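Local coordinates for adhesion and penetration protein autotransporter (Haemophilus influenzae, PDB 3SYJ) that promotes bacterial adherence to and invasion of host cells as a surface autotransporter adhesin, and is probably also a serine protease, at residues F589-L601 with I611-R625. Numbering follows the deposited sequence.
Sequences FSGRPTPHAYNHL and IPQGEIVWDHDWINR
H596 reaches across to three residues of 611-625. Its CB packs on I616, 3.6 Å from CG2, which CG still borders, and the ring then passes over the six-membered ring of W618 with the planes inclined at 36°: CD2 lies 3.9 Å from W618 CD2, CE1 3.3 Å from W618 CZ3 and NE2 3.2 Å from W618 CE3. At the tip, NE2 donates to D621 OD2 (2.8 Å), which it meets nearly along the C-O axis, while ND1 bonds D14 of helix 9-17, so bonds at both nitrogens fix the ring's rotation. D621 OD1 takes T594 OG1 from above the carboxylate plane (2.7 Å). Both segments belong to an excursion from the beta-solenoid passenger stalk: the outer end of strand 586-593 and the start of strand 622-629 pair antiparallel where it leaves and rejoins the solenoid, and the arm runs out to the N-terminal peptidase S6 region. At the base, I623 N bonds R592 O, and P593 covers one face of W622 in a CH-pi contact, its CA 3.7 Å from the centroid of the five-membered ring. Beyond, waters join T594 O and H596 O to I616. Farther out N599 and G614 pair through their backbones. With CG anti to the backbone N (chi1 176°), N599 sends ND2 to P612 O, the modelled 2.5 Å being doubtfully short, while OD1 accepts from L601 N in an Asx turn.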
loop_
_atom_site.group_PDB
_atom_site.type_symbol
_atom_site.label_atom_id
_atom_site.label_comp_id
_atom_site.label_asym_id
_atom_site.label_seq_id
_atom_site.Cartn_x
_atom_site.Cartn_y
_atom_site.Cartn_z
ATOM N N PHE A 589 6.850 -16.611 -27.898
ATOM C CA PHE A 589 8.067 -16.644 -27.091
ATOM C C PHE A 589 8.202 -18.063 -26.574
ATOM O O PHE A 589 7.321 -18.561 -25.873
ATOM C CB PHE A 589 7.984 -15.670 -25.917
ATOM C CG PHE A 589 7.820 -14.235 -26.324
ATOM C CD1 PHE A 589 8.920 -13.398 -26.422
ATOM C CD2 PHE A 589 6.565 -13.723 -26.598
ATOM C CE1 PHE A 589 8.770 -12.070 -26.791
ATOM C CE2 PHE A 589 6.402 -12.408 -26.970
ATOM C CZ PHE A 589 7.509 -11.575 -27.068
ATOM N N SER A 590 9.292 -18.730 -26.933
ATOM C CA SER A 590 9.396 -20.154 -26.659
ATOM C C SER A 590 10.820 -20.582 -26.338
ATOM O O SER A 590 11.785 -19.925 -26.731
ATOM C CB SER A 590 8.890 -20.944 -27.871
ATOM O OG SER A 590 8.898 -22.344 -27.623
ATOM N N GLY A 591 10.942 -21.688 -25.615
ATOM C CA GLY A 591 12.205 -22.389 -25.523
ATOM C C GLY A 591 12.303 -23.227 -26.782
ATOM O O GLY A 591 11.460 -23.100 -27.672
ATOM N N ARG A 592 13.318 -24.080 -26.872
ATOM C CA ARG A 592 13.489 -24.947 -28.042
ATOM C C ARG A 592 14.084 -26.306 -27.667
ATOM O O ARG A 592 14.781 -26.437 -26.658
ATOM C CB ARG A 592 14.377 -24.277 -29.092
ATOM C CG ARG A 592 15.750 -23.867 -28.581
ATOM C CD ARG A 592 16.779 -23.962 -29.689
ATOM N NE ARG A 592 16.949 -25.351 -30.101
ATOM C CZ ARG A 592 17.469 -25.743 -31.260
ATOM N NH1 ARG A 592 17.886 -24.852 -32.149
ATOM N NH2 ARG A 592 17.568 -27.037 -31.530
ATOM N N PRO A 593 13.822 -27.327 -28.492
ATOM C CA PRO A 593 14.395 -28.634 -28.160
ATOM C C PRO A 593 15.918 -28.552 -28.119
ATOM O O PRO A 593 16.518 -27.806 -28.896
ATOM C CB PRO A 593 13.937 -29.521 -29.325
ATOM C CG PRO A 593 12.752 -28.820 -29.914
ATOM C CD PRO A 593 13.021 -27.360 -29.729
ATOM N N THR A 594 16.541 -29.281 -27.207
ATOM C CA THR A 594 17.992 -29.410 -27.236
ATOM C C THR A 594 18.355 -30.039 -28.574
ATOM O O THR A 594 17.698 -30.979 -29.009
ATOM C CB THR A 594 18.494 -30.318 -26.100
ATOM O OG1 THR A 594 18.087 -29.770 -24.843
ATOM C CG2 THR A 594 20.011 -30.448 -26.140
ATOM N N PRO A 595 19.381 -29.508 -29.253
ATOM C CA PRO A 595 19.822 -30.100 -30.523
ATOM C C PRO A 595 20.358 -31.521 -30.354
ATOM O O PRO A 595 21.016 -31.809 -29.357
ATOM C CB PRO A 595 20.966 -29.177 -30.953
ATOM C CG PRO A 595 20.706 -27.888 -30.262
ATOM C CD PRO A 595 20.075 -28.240 -28.956
ATOM N N HIS A 596 20.089 -32.392 -31.323
ATOM C CA HIS A 596 20.691 -33.723 -31.342
ATOM C C HIS A 596 21.110 -34.081 -32.763
ATOM O O HIS A 596 20.455 -33.691 -33.729
ATOM C CB HIS A 596 19.722 -34.782 -30.799
ATOM C CG HIS A 596 19.533 -34.737 -29.313
ATOM N ND1 HIS A 596 20.515 -35.122 -28.425
ATOM C CD2 HIS A 596 18.471 -34.365 -28.560
ATOM C CE1 HIS A 596 20.069 -34.980 -27.190
ATOM N NE2 HIS A 596 18.831 -34.521 -27.243
ATOM N N ALA A 597 22.200 -34.830 -32.894
ATOM C CA ALA A 597 22.682 -35.246 -34.207
ATOM C C ALA A 597 21.613 -36.005 -34.995
ATOM O O ALA A 597 20.932 -36.893 -34.459
ATOM C CB ALA A 597 23.928 -36.078 -34.066
ATOM N N TYR A 598 21.479 -35.642 -36.269
ATOM C CA TYR A 598 20.495 -36.209 -37.188
ATOM C C TYR A 598 20.738 -37.708 -37.395
ATOM O O TYR A 598 21.880 -38.144 -37.460
ATOM C CB TYR A 598 20.615 -35.472 -38.526
ATOM C CG TYR A 598 19.621 -35.847 -39.617
ATOM C CD1 TYR A 598 18.402 -35.193 -39.724
ATOM C CD2 TYR A 598 19.922 -36.828 -40.559
ATOM C CE1 TYR A 598 17.495 -35.507 -40.724
ATOM C CE2 TYR A 598 19.020 -37.158 -41.570
ATOM C CZ TYR A 598 17.804 -36.488 -41.646
ATOM O OH TYR A 598 16.895 -36.793 -42.639
ATOM N N ASN A 599 19.670 -38.492 -37.512
ATOM C CA ASN A 599 19.805 -39.935 -37.710
ATOM C C ASN A 599 19.776 -40.332 -39.180
ATOM O O ASN A 599 18.716 -40.354 -39.805
ATOM C CB ASN A 599 18.722 -40.698 -36.944
ATOM C CG ASN A 599 18.767 -42.201 -37.207
ATOM O OD1 ASN A 599 19.789 -42.739 -37.636
ATOM N ND2 ASN A 599 17.657 -42.878 -36.958
ATOM N N HIS A 600 20.949 -40.653 -39.722
ATOM C CA HIS A 600 21.072 -41.022 -41.128
ATOM C C HIS A 600 20.810 -42.510 -41.389
ATOM O O HIS A 600 20.871 -42.948 -42.534
ATOM C CB HIS A 600 22.468 -40.687 -41.658
ATOM C CG HIS A 600 22.777 -39.223 -41.705
ATOM N ND1 HIS A 600 22.520 -38.443 -42.812
ATOM C CD2 HIS A 600 23.352 -38.403 -40.792
ATOM C CE1 HIS A 600 22.905 -37.202 -42.572
ATOM N NE2 HIS A 600 23.414 -37.150 -41.354
ATOM N N LEU A 601 20.538 -43.293 -40.347
ATOM C CA LEU A 601 20.416 -44.740 -40.536
ATOM C C LEU A 601 19.167 -45.161 -41.334
ATOM O O LEU A 601 18.121 -44.518 -41.267
ATOM C CB LEU A 601 20.470 -45.474 -39.191
ATOM C CG LEU A 601 21.774 -45.368 -38.394
ATOM C CD1 LEU A 601 21.638 -46.056 -37.056
ATOM C CD2 LEU A 601 22.924 -45.956 -39.183
ATOM N N ILE A 611 15.429 -45.938 -32.670
ATOM C CA ILE A 611 15.266 -44.495 -32.848
ATOM C C ILE A 611 14.623 -44.190 -34.201
ATOM O O ILE A 611 14.813 -44.941 -35.158
ATOM C CB ILE A 611 16.623 -43.792 -32.809
ATOM C CG1 ILE A 611 17.541 -44.405 -33.866
ATOM C CG2 ILE A 611 17.239 -43.903 -31.426
ATOM C CD1 ILE A 611 18.890 -43.750 -33.973
ATOM N N PRO A 612 13.885 -43.068 -34.297
ATOM C CA PRO A 612 13.226 -42.691 -35.556
ATOM C C PRO A 612 14.250 -42.367 -36.633
ATOM O O PRO A 612 15.377 -41.994 -36.320
ATOM C CB PRO A 612 12.483 -41.395 -35.200
ATOM C CG PRO A 612 12.543 -41.277 -33.714
ATOM C CD PRO A 612 13.766 -42.011 -33.283
ATOM N N GLN A 613 13.858 -42.499 -37.889
ATOM C CA GLN A 613 14.693 -42.019 -38.968
ATOM C C GLN A 613 14.669 -40.491 -38.988
ATOM O O GLN A 613 13.650 -39.877 -38.666
ATOM C CB GLN A 613 14.189 -42.567 -40.290
ATOM C CG GLN A 613 14.558 -44.009 -40.520
ATOM C CD GLN A 613 14.210 -44.448 -41.909
ATOM O OE1 GLN A 613 13.034 -44.537 -42.264
ATOM N NE2 GLN A 613 15.228 -44.723 -42.715
ATOM N N GLY A 614 15.791 -39.876 -39.350
ATOM C CA GLY A 614 15.832 -38.431 -39.517
ATOM C C GLY A 614 16.055 -37.631 -38.244
ATOM O O GLY A 614 16.862 -38.007 -37.395
ATOM N N GLU A 615 15.340 -36.518 -38.109
ATOM C CA GLU A 615 15.626 -35.563 -37.044
ATOM C C GLU A 615 15.402 -36.167 -35.677
ATOM O O GLU A 615 14.398 -36.820 -35.438
ATOM C CB GLU A 615 14.783 -34.294 -37.181
ATOM C CG GLU A 615 15.203 -33.376 -38.322
ATOM C CD GLU A 615 14.248 -32.206 -38.498
ATOM O OE1 GLU A 615 14.028 -31.473 -37.510
ATOM O OE2 GLU A 615 13.713 -32.037 -39.619
ATOM N N ILE A 616 16.354 -35.935 -34.782
ATOM C CA ILE A 616 16.253 -36.430 -33.426
ATOM C C ILE A 616 15.842 -35.310 -32.476
ATOM O O ILE A 616 16.623 -34.416 -32.179
ATOM C CB ILE A 616 17.580 -37.065 -32.995
ATOM C CG1 ILE A 616 17.884 -38.261 -33.898
ATOM C CG2 ILE A 616 17.528 -37.490 -31.540
ATOM C CD1 ILE A 616 16.773 -39.300 -33.909
ATOM N N VAL A 617 14.606 -35.365 -31.999
ATOM C CA VAL A 617 14.106 -34.357 -31.077
ATOM C C VAL A 617 13.447 -35.028 -29.879
ATOM O O VAL A 617 12.520 -35.811 -30.060
ATOM C CB VAL A 617 13.072 -33.476 -31.771
ATOM C CG1 VAL A 617 12.419 -32.541 -30.770
ATOM C CG2 VAL A 617 13.725 -32.699 -32.909
ATOM N N TRP A 618 13.923 -34.738 -28.663
ATOM C CA TRP A 618 13.347 -35.341 -27.453
ATOM C C TRP A 618 12.409 -34.377 -26.739
ATOM O O TRP A 618 12.816 -33.290 -26.335
ATOM C CB TRP A 618 14.426 -35.821 -26.472
ATOM C CG TRP A 618 15.404 -36.808 -27.046
ATOM C CD1 TRP A 618 15.237 -37.580 -28.161
ATOM C CD2 TRP A 618 16.696 -37.148 -26.516
ATOM N NE1 TRP A 618 16.344 -38.364 -28.366
ATOM C CE2 TRP A 618 17.256 -38.120 -27.371
ATOM C CE3 TRP A 618 17.433 -36.724 -25.406
ATOM C CZ2 TRP A 618 18.520 -38.673 -27.154
ATOM C CZ3 TRP A 618 18.692 -37.276 -25.191
ATOM C CH2 TRP A 618 19.221 -38.238 -26.062
ATOM N N ASP A 619 11.161 -34.798 -26.566
ATOM C CA ASP A 619 10.101 -33.936 -26.041
ATOM C C ASP A 619 10.325 -33.507 -24.583
ATOM O O ASP A 619 9.764 -32.508 -24.136
ATOM C CB ASP A 619 8.740 -34.643 -26.192
ATOM C CG ASP A 619 7.587 -33.672 -26.412
ATOM O OD1 ASP A 619 7.825 -32.525 -26.856
ATOM O OD2 ASP A 619 6.433 -34.073 -26.152
ATOM N N HIS A 620 11.132 -34.266 -23.844
ATOM C CA HIS A 620 11.436 -33.950 -22.448
ATOM C C HIS A 620 12.769 -33.220 -22.304
ATOM O O HIS A 620 13.178 -32.866 -21.197
ATOM C CB HIS A 620 11.503 -35.231 -21.622
ATOM C CG HIS A 620 12.682 -36.093 -21.952
ATOM N ND1 HIS A 620 12.637 -37.078 -22.916
ATOM C CD2 HIS A 620 13.943 -36.108 -21.456
ATOM C CE1 HIS A 620 13.819 -37.664 -22.999
ATOM N NE2 HIS A 620 14.629 -37.093 -22.126
ATOM N N ASP A 621 13.457 -33.015 -23.419
ATOM C CA ASP A 621 14.796 -32.439 -23.400
ATOM C C ASP A 621 14.810 -31.138 -24.207
ATOM O O ASP A 621 15.128 -31.130 -25.402
ATOM C CB ASP A 621 15.796 -33.455 -23.964
ATOM C CG ASP A 621 17.206 -32.920 -24.028
ATOM O OD1 ASP A 621 17.491 -31.908 -23.367
ATOM O OD2 ASP A 621 18.037 -33.516 -24.741
ATOM N N TRP A 622 14.435 -30.046 -23.540
ATOM C CA TRP A 622 14.368 -28.715 -24.146
ATOM C C TRP A 622 15.279 -27.731 -23.423
ATOM O O TRP A 622 15.594 -27.914 -22.247
ATOM C CB TRP A 622 12.935 -28.177 -24.091
ATOM C CG TRP A 622 12.074 -28.639 -25.216
ATOM C CD1 TRP A 622 11.946 -29.919 -25.682
ATOM C CD2 TRP A 622 11.199 -27.829 -26.015
ATOM N NE1 TRP A 622 11.058 -29.947 -26.730
ATOM C CE2 TRP A 622 10.584 -28.681 -26.952
ATOM C CE3 TRP A 622 10.884 -26.464 -26.034
ATOM C CZ2 TRP A 622 9.665 -28.216 -27.895
ATOM C CZ3 TRP A 622 9.976 -26.006 -26.971
ATOM C CH2 TRP A 622 9.375 -26.880 -27.887
ATOM N N ILE A 623 15.686 -26.683 -24.137
ATOM C CA ILE A 623 16.447 -25.584 -23.555
ATOM C C ILE A 623 15.503 -24.524 -22.993
ATOM O O ILE A 623 14.557 -24.103 -23.667
ATOM C CB ILE A 623 17.359 -24.918 -24.609
ATOM C CG1 ILE A 623 18.239 -25.976 -25.289
ATOM C CG2 ILE A 623 18.193 -23.822 -23.966
ATOM C CD1 ILE A 623 19.194 -25.439 -26.341
ATOM N N ASN A 624 15.756 -24.095 -21.759
ATOM C CA ASN A 624 14.951 -23.046 -21.137
ATOM C C ASN A 624 15.454 -21.642 -21.484
ATOM O O ASN A 624 16.662 -21.389 -21.482
ATOM C CB ASN A 624 14.906 -23.240 -19.621
ATOM C CG ASN A 624 14.142 -24.494 -19.222
ATOM O OD1 ASN A 624 13.140 -24.857 -19.846
ATOM N ND2 ASN A 624 14.616 -25.165 -18.182
ATOM N N ARG A 625 14.523 -20.735 -21.780
ATOM C CA ARG A 625 14.875 -19.382 -22.213
ATOM C C ARG A 625 14.331 -18.267 -21.308
ATOM O O ARG A 625 13.402 -18.469 -20.520
ATOM C CB ARG A 625 14.401 -19.135 -23.648
ATOM C CG ARG A 625 14.929 -20.124 -24.677
ATOM C CD ARG A 625 16.448 -20.113 -24.758
ATOM N NE ARG A 625 16.916 -20.518 -26.082
ATOM C CZ ARG A 625 18.181 -20.783 -26.390
ATOM N NH1 ARG A 625 19.120 -20.700 -25.461
ATOM N NH2 ARG A 625 18.505 -21.131 -27.630
HETATM O O HOH W 1 15.494 -32.477 -27.912
HETATM O O HOH W 2 16.958 -31.692 -31.561
HETATM O O HOH W 3 18.479 -34.263 -35.609
#